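Local coordinates for Alpha/beta hydrolase fold protein (Chitinophaga pinensis, PDB 4PW0) that is of unproven substrate but probably hydrolyses an ester, amide or similar bond with a serine nucleophile, as alpha/beta hydrolases do, at residues Q17-N22 with Y26-L31; D70-G75 with A92-T97. All coordinates share one frame; numbering follows the deposited sequence.

Overall arrangement
From the N terminus, strand 17-21 turns into strand 24-31, and interaction 1 closes this short hairpin at the edge of the central sheet. The chain then passes through strand 39-42 and helix 54-61 to strand 66-69, which pairs with 24-31. The loop at its end, 70-75, is met by helix 85-98 in interaction 2, which closes a second, longer loop. The two loops follow in series, neither crossing nor enclosing the other. The centres of the two interactions lie about 8 Å apart, and they touch directly: Tyr26 OH hydrogen-bonds to Glu94 OE2 and the residue packs on Phe95, while Ala27 and Asp70 share a backbone hydrogen bond. Together they join the hairpin, strand 66-69 and helix 85-98.

Interaction 1. Residues Q17-N22 with Y26-L31; sequences QYIEVN and YAYRSL
Gln17 lays its CB over one face of the Tyr28 ring, a CH-pi contact 3.8 Å from the ring centroid, with the methylene displaced toward the rim. The Tyr28 ring can lean back over the partner strand because chi1 of 72° sets CG between its own backbone N and carbonyl carbon. The amide of Gln17 is turned 34° from the ring plane. A long, flexible glutamine suits this edge: its methylene serves the ring while OE1 accepts a hydrogen bond from a water that in turn accepts one from Ser30 N. Ile19 approaches the same ring obliquely, its CG2 3.9 Å from CE1, and a second water joins Tyr28 OH to Tyr18 O.

These contacts decorate an antiparallel beta hairpin at the sheet edge of the alpha/beta hydrolase fold. Gln17-Tyr28 and Ile19-Tyr26 are hydrogen-bonded pairs flanking the non-hydrogen-bonded pair Tyr18-Ala27. Gln17 N reaches Tyr28 O at 2.8 Å, with an N-H...O angle of 168°, and Tyr26 N reaches Ile19 O at 2.9 Å.

On the opposite face from Gln17, Ile19 and both inner tyrosines, the small Ala27 lets the Tyr18 ring settle beside it, CE1 3.8 Å from CB. Nearer the turn, the Val21 and Tyr26 side chains cross at about a right angle, Val21 CG2 lying 3.9 Å from Tyr26 CD2; the hydroxyl of Tyr26 reaches beyond the hairpin to Glu94.

Interaction 2. Residues D70-G75 with A92-T97; sequences DNKGVG and ALEFIT
Lys72 and Glu94 face each other across two waters, joining the loop after strand 66-69 to helix 85-98 in the alpha/beta hydrolase fold. Their side chains cross at about a right angle, and Lys72 NZ stops 4.2 Å from Glu94 OE2, beyond a salt bridge. One water accepts from NZ at 2.7 Å and reaches OE2 weakly; the other lies 2.6 Å from OE2 and is held weakly by NZ. Lysine has the length for this bridge, its chain bending at chi3 (-72°) after an extended start. Beside this pair, Asn71 ND2 rests 3.9 Å from Ala92 CB, where a small methyl allows the loop to come close to the helix.

Further out, Tyr26 OH and Asn22 ND2 bind the two carboxylate oxygens of Glu94, which in the conformers described would restrain its rotation. Asn71 ND2 donates to Met88 O, one turn before Ala92 on the helix. With an alanine in place of Asn71, Met88 O is likely to lose this donor, and Lys72 N its partner OD1, leaving the turn less firmly held to the helix.

Residues 71-74 form a type II beta turn closed by Val74 N to Asn71 O, and Gly73 in its third position readily adopts the positive phi required there. At its start, Lys72 N donates to Asn71 OD1 at 2.8 Å, in the carbonyl plane and on a lone pair.

Interaction 1. Residues Q17-N22 with Y26-L31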
loop_
_atom_site.group_PDB
_atom_site.type_symbol
_atom_site.label_atom_id
_atom_site.label_comp_id
_atom_site.label_asym_id
_atom_site.label_seq_id
_atom_site.Cartn_x
_atom_site.Cartn_y
_atom_site.Cartn_z
ATOM N N GLN A 17 -18.391 24.895 13.572
ATOM C CA GLN A 17 -18.704 24.953 14.989
ATOM C C GLN A 17 -17.527 25.527 15.758
ATOM O O GLN A 17 -16.395 25.589 15.253
ATOM C CB GLN A 17 -19.088 23.592 15.515
ATOM C CG GLN A 17 -20.294 22.999 14.807
ATOM C CD GLN A 17 -20.751 21.684 15.409
ATOM O OE1 GLN A 17 -20.617 20.605 14.803
ATOM N NE2 GLN A 17 -21.267 21.752 16.615
ATOM N N TYR A 18 -17.803 25.992 16.967
ATOM C CA TYR A 18 -16.800 26.652 17.761
ATOM C C TYR A 18 -16.905 26.137 19.172
ATOM O O TYR A 18 -18.023 25.897 19.703
ATOM C CB TYR A 18 -16.951 28.184 17.738
ATOM C CG TYR A 18 -16.997 28.779 16.363
ATOM C CD1 TYR A 18 -15.820 29.061 15.634
ATOM C CD2 TYR A 18 -18.206 28.962 15.735
ATOM C CE1 TYR A 18 -15.910 29.545 14.349
ATOM C CE2 TYR A 18 -18.296 29.442 14.444
ATOM C CZ TYR A 18 -17.140 29.736 13.759
ATOM O OH TYR A 18 -17.253 30.201 12.467
ATOM N N ILE A 19 -15.750 25.970 19.798
ATOM C CA ILE A 19 -15.679 25.577 21.207
ATOM C C ILE A 19 -14.586 26.357 21.916
ATOM O O ILE A 19 -13.461 26.478 21.409
ATOM C CB ILE A 19 -15.541 24.059 21.431
ATOM C CG1 ILE A 19 -15.636 23.720 22.931
ATOM C CG2 ILE A 19 -14.240 23.507 20.845
ATOM C CD1 ILE A 19 -15.825 22.245 23.200
ATOM N N GLU A 20 -14.938 26.939 23.071
ATOM C CA GLU A 20 -14.016 27.750 23.847
ATOM C C GLU A 20 -13.336 26.851 24.873
ATOM O O GLU A 20 -14.020 26.127 25.630
ATOM C CB GLU A 20 -14.775 28.896 24.528
ATOM C CG GLU A 20 -15.610 29.775 23.583
ATOM C CD GLU A 20 -14.840 30.954 23.008
ATOM O OE1 GLU A 20 -13.807 31.339 23.591
ATOM O OE2 GLU A 20 -15.269 31.520 21.977
ATOM N N VAL A 21 -11.998 26.875 24.882
ATOM C CA VAL A 21 -11.172 25.972 25.697
ATOM C C VAL A 21 -9.977 26.749 26.260
ATOM O O VAL A 21 -9.158 27.242 25.488
ATOM C CB VAL A 21 -10.575 24.854 24.782
ATOM C CG1 VAL A 21 -9.818 23.843 25.605
ATOM C CG2 VAL A 21 -11.661 24.133 23.977
ATOM N N ASN A 22 -9.885 26.939 27.577
ATOM C CA ASN A 22 -8.690 27.569 28.155
ATOM C C ASN A 22 -8.343 28.894 27.447
ATOM O O ASN A 22 -7.164 29.161 27.133
ATOM C CB ASN A 22 -7.511 26.568 28.078
ATOM C CG ASN A 22 -6.241 27.057 28.762
ATOM O OD1 ASN A 22 -6.276 27.804 29.750
ATOM N ND2 ASN A 22 -5.093 26.609 28.240
ATOM N N TYR A 26 -11.714 27.357 19.330
ATOM C CA TYR A 26 -11.368 26.400 18.255
ATOM C C TYR A 26 -12.533 26.234 17.302
ATOM O O TYR A 26 -13.656 25.923 17.738
ATOM C CB TYR A 26 -10.971 25.054 18.832
ATOM C CG TYR A 26 -9.655 25.052 19.566
ATOM C CD1 TYR A 26 -8.450 24.802 18.900
ATOM C CD2 TYR A 26 -9.601 25.269 20.927
ATOM C CE1 TYR A 26 -7.259 24.796 19.572
ATOM C CE2 TYR A 26 -8.391 25.250 21.618
ATOM C CZ TYR A 26 -7.215 24.996 20.939
ATOM O OH TYR A 26 -5.980 25.024 21.560
ATOM N N ALA A 27 -12.244 26.414 16.009
ATOM C CA ALA A 27 -13.180 26.174 14.945
ATOM C C ALA A 27 -13.024 24.726 14.423
ATOM O O ALA A 27 -11.906 24.227 14.227
ATOM C CB ALA A 27 -12.955 27.160 13.801
ATOM N N TYR A 28 -14.154 24.058 14.186
ATOM C CA TYR A 28 -14.130 22.688 13.743
ATOM C C TYR A 28 -15.397 22.329 13.013
ATOM O O TYR A 28 -16.393 23.077 13.037
ATOM C CB TYR A 28 -13.901 21.744 14.924
ATOM C CG TYR A 28 -15.091 21.619 15.859
ATOM C CD1 TYR A 28 -15.314 22.570 16.848
ATOM C CD2 TYR A 28 -15.979 20.557 15.762
ATOM C CE1 TYR A 28 -16.398 22.434 17.729
ATOM C CE2 TYR A 28 -17.063 20.436 16.608
ATOM C CZ TYR A 28 -17.242 21.378 17.599
ATOM O OH TYR A 28 -18.343 21.234 18.435
ATOM N N ARG A 29 -15.344 21.203 12.350
ATOM C CA ARG A 29 -16.510 20.573 11.734
ATOM C C ARG A 29 -16.555 19.101 12.041
ATOM O O ARG A 29 -15.525 18.431 12.196
ATOM C CB ARG A 29 -16.574 20.835 10.223
ATOM C CG ARG A 29 -16.449 22.270 9.808
ATOM C CD ARG A 29 -16.618 22.497 8.327
ATOM N NE ARG A 29 -16.281 23.835 7.933
ATOM C CZ ARG A 29 -15.665 24.195 6.816
ATOM N NH1 ARG A 29 -15.264 23.273 5.934
ATOM N NH2 ARG A 29 -15.411 25.459 6.610
ATOM N N SER A 30 -17.762 18.578 12.155
ATOM C CA SER A 30 -17.997 17.175 12.406
ATOM C C SER A 30 -18.802 16.615 11.245
ATOM O O SER A 30 -19.889 17.131 10.902
ATOM C CB SER A 30 -18.710 16.947 13.737
ATOM O OG SER A 30 -18.850 15.582 14.020
ATOM N N LEU A 31 -18.226 15.623 10.580
ATOM C CA LEU A 31 -18.844 14.985 9.445
ATOM C C LEU A 31 -19.271 13.600 9.771
ATOM O O LEU A 31 -18.692 12.907 10.615
ATOM C CB LEU A 31 -17.898 14.928 8.245
ATOM C CG LEU A 31 -17.672 16.213 7.468
ATOM C CD1 LEU A 31 -17.098 17.355 8.266
ATOM C CD2 LEU A 31 -16.774 15.924 6.260
HETATM O O HOH W 1 -20.023 20.478 12.018
HETATM O O HOH W 2 -19.220 23.437 19.944
#

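Interaction 2. Residues D70-G75 with A92-T97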
loop_
_atom_site.group_PDB
_atom_site.type_symbol
_atom_site.label_atom_id
_atom_site.label_comp_id
_atom_site.label_asym_id
_atom_site.label_seq_id
_atom_site.Cartn_x
_atom_site.Cartn_y
_atom_site.Cartn_z
ATOM N N ASP A 70 -9.343 23.558 13.039
ATOM C CA ASP A 70 -8.253 24.491 12.966
ATOM C C ASP A 70 -7.541 24.510 14.309
ATOM O O ASP A 70 -8.159 24.795 15.374
ATOM C CB ASP A 70 -8.693 25.883 12.623
ATOM C CG ASP A 70 -9.104 26.088 11.180
ATOM O OD1 ASP A 70 -8.511 25.462 10.274
ATOM O OD2 ASP A 70 -10.045 26.941 10.940
ATOM N N ASN A 71 -6.268 24.176 14.326
ATOM C CA ASN A 71 -5.489 24.274 15.546
ATOM C C ASN A 71 -5.354 25.775 15.949
ATOM O O ASN A 71 -5.705 26.673 15.195
ATOM C CB ASN A 71 -4.157 23.545 15.351
ATOM C CG ASN A 71 -3.611 22.938 16.640
ATOM O OD1 ASN A 71 -3.814 23.464 17.756
ATOM N ND2 ASN A 71 -2.930 21.786 16.513
ATOM N N LYS A 72 -4.794 26.037 17.142
ATOM C CA LYS A 72 -4.769 27.359 17.737
ATOM C C LYS A 72 -4.158 28.360 16.756
ATOM O O LYS A 72 -3.105 28.128 16.153
ATOM C CB LYS A 72 -3.945 27.307 19.016
ATOM C CG LYS A 72 -3.877 28.653 19.736
ATOM C CD LYS A 72 -3.034 28.581 21.006
ATOM C CE LYS A 72 -3.710 27.809 22.105
ATOM N NZ LYS A 72 -2.836 27.846 23.335
ATOM N N GLY A 73 -4.872 29.461 16.541
ATOM C CA GLY A 73 -4.438 30.535 15.689
ATOM C C GLY A 73 -4.669 30.391 14.198
ATOM O O GLY A 73 -4.463 31.323 13.446
ATOM N N VAL A 74 -5.024 29.194 13.778
ATOM C CA VAL A 74 -5.178 28.905 12.342
ATOM C C VAL A 74 -6.607 29.230 11.908
ATOM O O VAL A 74 -7.552 28.736 12.498
ATOM C CB VAL A 74 -4.875 27.422 12.070
ATOM C CG1 VAL A 74 -5.052 27.100 10.584
ATOM C CG2 VAL A 74 -3.470 27.103 12.499
ATOM N N GLY A 75 -6.763 30.024 10.853
ATOM C CA GLY A 75 -8.088 30.239 10.269
ATOM C C GLY A 75 -9.011 30.877 11.298
ATOM O O GLY A 75 -8.604 31.813 12.014
ATOM N N ALA A 92 -3.964 20.703 20.483
ATOM C CA ALA A 92 -4.937 19.817 19.919
ATOM C C ALA A 92 -5.606 18.936 20.964
ATOM O O ALA A 92 -6.792 18.682 20.916
ATOM C CB ALA A 92 -4.322 18.938 18.817
ATOM N N LEU A 93 -4.820 18.441 21.905
ATOM C CA LEU A 93 -5.353 17.607 22.954
ATOM C C LEU A 93 -6.347 18.352 23.846
ATOM O O LEU A 93 -7.365 17.774 24.219
ATOM C CB LEU A 93 -4.208 17.036 23.791
ATOM C CG LEU A 93 -3.470 15.847 23.177
ATOM C CD1 LEU A 93 -2.152 15.602 23.921
ATOM C CD2 LEU A 93 -4.346 14.616 23.174
ATOM N N GLU A 94 -6.092 19.627 24.136
ATOM C CA GLU A 94 -7.053 20.391 24.962
ATOM C C GLU A 94 -8.381 20.515 24.201
ATOM O O GLU A 94 -9.460 20.399 24.774
ATOM C CB GLU A 94 -6.483 21.744 25.444
ATOM C CG GLU A 94 -6.442 22.899 24.453
ATOM C CD GLU A 94 -6.012 24.248 25.020
ATOM O OE1 GLU A 94 -5.688 24.329 26.232
ATOM O OE2 GLU A 94 -5.970 25.231 24.233
ATOM N N PHE A 95 -8.307 20.711 22.892
ATOM C CA PHE A 95 -9.480 20.798 22.045
ATOM C C PHE A 95 -10.254 19.501 22.017
ATOM O O PHE A 95 -11.472 19.499 22.213
ATOM C CB PHE A 95 -9.067 21.227 20.615
ATOM C CG PHE A 95 -10.090 20.929 19.566
ATOM C CD1 PHE A 95 -11.298 21.601 19.512
ATOM C CD2 PHE A 95 -9.848 19.931 18.618
ATOM C CE1 PHE A 95 -12.236 21.279 18.558
ATOM C CE2 PHE A 95 -10.785 19.611 17.674
ATOM C CZ PHE A 95 -11.999 20.272 17.650
ATOM N N ILE A 96 -9.570 18.393 21.755
ATOM C CA ILE A 96 -10.230 17.110 21.575
ATOM C C ILE A 96 -10.886 16.696 22.904
ATOM O O ILE A 96 -12.028 16.228 22.935
ATOM C CB ILE A 96 -9.206 16.058 21.138
ATOM C CG1 ILE A 96 -8.648 16.398 19.744
ATOM C CG2 ILE A 96 -9.829 14.685 21.157
ATOM C CD1 ILE A 96 -7.373 15.637 19.422
ATOM N N THR A 97 -10.143 16.912 23.994
ATOM C CA THR A 97 -10.685 16.559 25.296
ATOM C C THR A 97 -11.876 17.462 25.676
ATOM O O THR A 97 -12.840 16.949 26.282
ATOM C CB THR A 97 -9.600 16.511 26.370
ATOM O OG1 THR A 97 -8.881 17.744 26.389
ATOM C CG2 THR A 97 -8.666 15.370 26.102
HETATM O O HOH W 3 -5.868 27.714 25.029
HETATM O O HOH W 4 -3.170 25.775 24.998
#